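PDB 2V6K: maleylpyruvate isomerase from Ralstonia sp., which catalyses the glutathione-dependent isomerisation of maleylpyruvate to fumarylpyruvate in the naphthalene degradation pathway. Local coordinates for residues A142-L147 with P187-V192. Numbering follows the deposited sequence.
Sequences AYEALL and PLIRAV
Glu144 reaches from the side of helix 125-149 to the N-terminal end of helix 187-196 and grips two backbone amides there. Ile189 N donates to Glu144 OE1 at 2.9 Å, and Leu188 N donates to Glu144 OE2 at 2.8 Å. Both bonds are close to straight, and both use syn lone pairs. The carboxylate is thus held in a fork of two N-H groups, which fixes its rotation. In Glu144, CG lies anti to the backbone N, and a bend at chi2 (81°) turns the acid onto the helix end. The partial positive charge of that end probably steadies the anion.

Apolar groups flank the carboxylate. The Pro187 ring carbon CD lies 3.1 Å from Glu144 OE2. Leu188 points toward helix 125-149, and the end of the Ile189 side chain comes near it. The bump of Leu147 CD1 fills the hollow lined by Leu188 CB, Ile189 CG1 and Val192 CG2. Leu147 CD1 lies 3.9 Å from Ile189 CG1. Ile189 CG1 and CD1 fit against CB and CD2 of Tyr143, obliquely to the ring. The hydroxyl of Tyr143 bonds to Ser157, and Ile189 also packs on Val173 of helix 164-178.

The axes of segments 142-147 and 187-192 cross at 82°, nearly perpendicular. A glutamate of one helix accepts two first-turn amides of another, inside the all-helical C-terminal domain of the GST fold.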
loop_
_atom_site.group_PDB
_atom_site.type_symbol
_atom_site.label_atom_id
_atom_site.label_comp_id
_atom_site.label_asym_id
_atom_site.label_seq_id
_atom_site.Cartn_x
_atom_site.Cartn_y
_atom_site.Cartn_z
ATOM N N ALA A 142 -3.419 -7.655 -13.696
ATOM C CA ALA A 142 -2.209 -8.212 -13.100
ATOM C C ALA A 142 -2.523 -9.322 -12.104
ATOM O O ALA A 142 -1.884 -10.372 -12.129
ATOM C CB ALA A 142 -1.386 -7.118 -12.440
ATOM N N TYR A 143 -3.500 -9.081 -11.228
ATOM C CA TYR A 143 -3.885 -10.050 -10.204
ATOM C C TYR A 143 -4.350 -11.348 -10.870
ATOM O O TYR A 143 -3.906 -12.445 -10.496
ATOM C CB TYR A 143 -4.991 -9.445 -9.332
ATOM C CG TYR A 143 -5.190 -10.070 -7.974
ATOM C CD1 TYR A 143 -4.852 -9.379 -6.821
ATOM C CD2 TYR A 143 -5.753 -11.339 -7.839
ATOM C CE1 TYR A 143 -5.058 -9.930 -5.568
ATOM C CE2 TYR A 143 -5.952 -11.907 -6.583
ATOM C CZ TYR A 143 -5.597 -11.190 -5.453
ATOM O OH TYR A 143 -5.786 -11.724 -4.200
ATOM N N GLU A 144 -5.229 -11.218 -11.862
ATOM C CA GLU A 144 -5.732 -12.360 -12.630
ATOM C C GLU A 144 -4.601 -13.145 -13.290
ATOM O O GLU A 144 -4.598 -14.383 -13.261
ATOM C CB GLU A 144 -6.719 -11.868 -13.691
ATOM C CG GLU A 144 -7.359 -12.962 -14.533
ATOM C CD GLU A 144 -8.524 -13.661 -13.852
ATOM O OE1 GLU A 144 -8.938 -13.256 -12.740
ATOM O OE2 GLU A 144 -9.038 -14.623 -14.457
ATOM N N ALA A 145 -3.648 -12.433 -13.891
ATOM C CA ALA A 145 -2.507 -13.083 -14.535
ATOM C C ALA A 145 -1.688 -13.877 -13.520
ATOM O O ALA A 145 -1.232 -14.989 -13.816
ATOM C CB ALA A 145 -1.637 -12.057 -15.238
ATOM N N LEU A 146 -1.508 -13.318 -12.325
ATOM C CA LEU A 146 -0.768 -14.017 -11.272
ATOM C C LEU A 146 -1.493 -15.250 -10.757
ATOM O O LEU A 146 -0.855 -16.270 -10.477
ATOM C CB LEU A 146 -0.409 -13.064 -10.128
ATOM C CG LEU A 146 0.627 -12.003 -10.509
ATOM C CD1 LEU A 146 0.701 -10.924 -9.441
ATOM C CD2 LEU A 146 2.001 -12.620 -10.740
ATOM N N LEU A 147 -2.818 -15.176 -10.659
ATOM C CA LEU A 147 -3.625 -16.343 -10.269
ATOM C C LEU A 147 -3.470 -17.482 -11.265
ATOM O O LEU A 147 -3.510 -18.655 -10.884
ATOM C CB LEU A 147 -5.106 -15.976 -10.137
ATOM C CG LEU A 147 -5.512 -15.021 -9.012
ATOM C CD1 LEU A 147 -7.019 -14.825 -8.991
ATOM C CD2 LEU A 147 -5.032 -15.526 -7.664
ATOM N N PRO A 187 -12.202 -14.257 -14.727
ATOM C CA PRO A 187 -12.908 -15.417 -14.191
ATOM C C PRO A 187 -12.266 -16.018 -12.944
ATOM O O PRO A 187 -12.976 -16.551 -12.094
ATOM C CB PRO A 187 -12.863 -16.420 -15.348
ATOM C CG PRO A 187 -11.663 -16.017 -16.146
ATOM C CD PRO A 187 -11.677 -14.523 -16.078
ATOM N N LEU A 188 -10.944 -15.938 -12.835
ATOM C CA LEU A 188 -10.272 -16.531 -11.685
ATOM C C LEU A 188 -10.558 -15.711 -10.437
ATOM O O LEU A 188 -10.866 -16.267 -9.380
ATOM C CB LEU A 188 -8.772 -16.707 -11.939
ATOM C CG LEU A 188 -8.392 -17.576 -13.154
ATOM C CD1 LEU A 188 -6.885 -17.634 -13.327
ATOM C CD2 LEU A 188 -8.980 -18.989 -13.087
ATOM N N ILE A 189 -10.506 -14.389 -10.575
ATOM C CA ILE A 189 -10.906 -13.487 -9.504
ATOM C C ILE A 189 -12.370 -13.716 -9.123
ATOM O O ILE A 189 -12.699 -13.806 -7.935
ATOM C CB ILE A 189 -10.646 -12.012 -9.900
ATOM C CG1 ILE A 189 -9.145 -11.707 -9.811
ATOM C CG2 ILE A 189 -11.442 -11.045 -9.030
ATOM C CD1 ILE A 189 -8.747 -10.339 -10.366
ATOM N N ARG A 190 -13.248 -13.841 -10.117
ATOM C CA ARG A 190 -14.661 -14.063 -9.825
ATOM C C ARG A 190 -14.862 -15.370 -9.058
ATOM O O ARG A 190 -15.670 -15.429 -8.125
ATOM C CB ARG A 190 -15.497 -14.038 -11.106
ATOM C CG ARG A 190 -15.723 -12.624 -11.645
ATOM C CD ARG A 190 -16.673 -12.607 -12.832
ATOM N NE ARG A 190 -16.033 -12.943 -14.111
ATOM C CZ ARG A 190 -16.173 -14.099 -14.757
ATOM N NH1 ARG A 190 -16.914 -15.082 -14.248
ATOM N NH2 ARG A 190 -15.562 -14.279 -15.923
ATOM N N ALA A 191 -14.110 -16.407 -9.425
ATOM C CA ALA A 191 -14.215 -17.698 -8.741
ATOM C C ALA A 191 -13.697 -17.620 -7.304
ATOM O O ALA A 191 -14.293 -18.202 -6.402
ATOM C CB ALA A 191 -13.502 -18.786 -9.518
ATOM N N VAL A 192 -12.606 -16.889 -7.085
ATOM C CA VAL A 192 -12.085 -16.702 -5.726
ATOM C C VAL A 192 -13.104 -15.945 -4.877
ATOM O O VAL A 192 -13.391 -16.331 -3.737
ATOM C CB VAL A 192 -10.731 -15.960 -5.715
ATOM C CG1 VAL A 192 -10.342 -15.569 -4.289
ATOM C CG2 VAL A 192 -9.652 -16.823 -6.345
#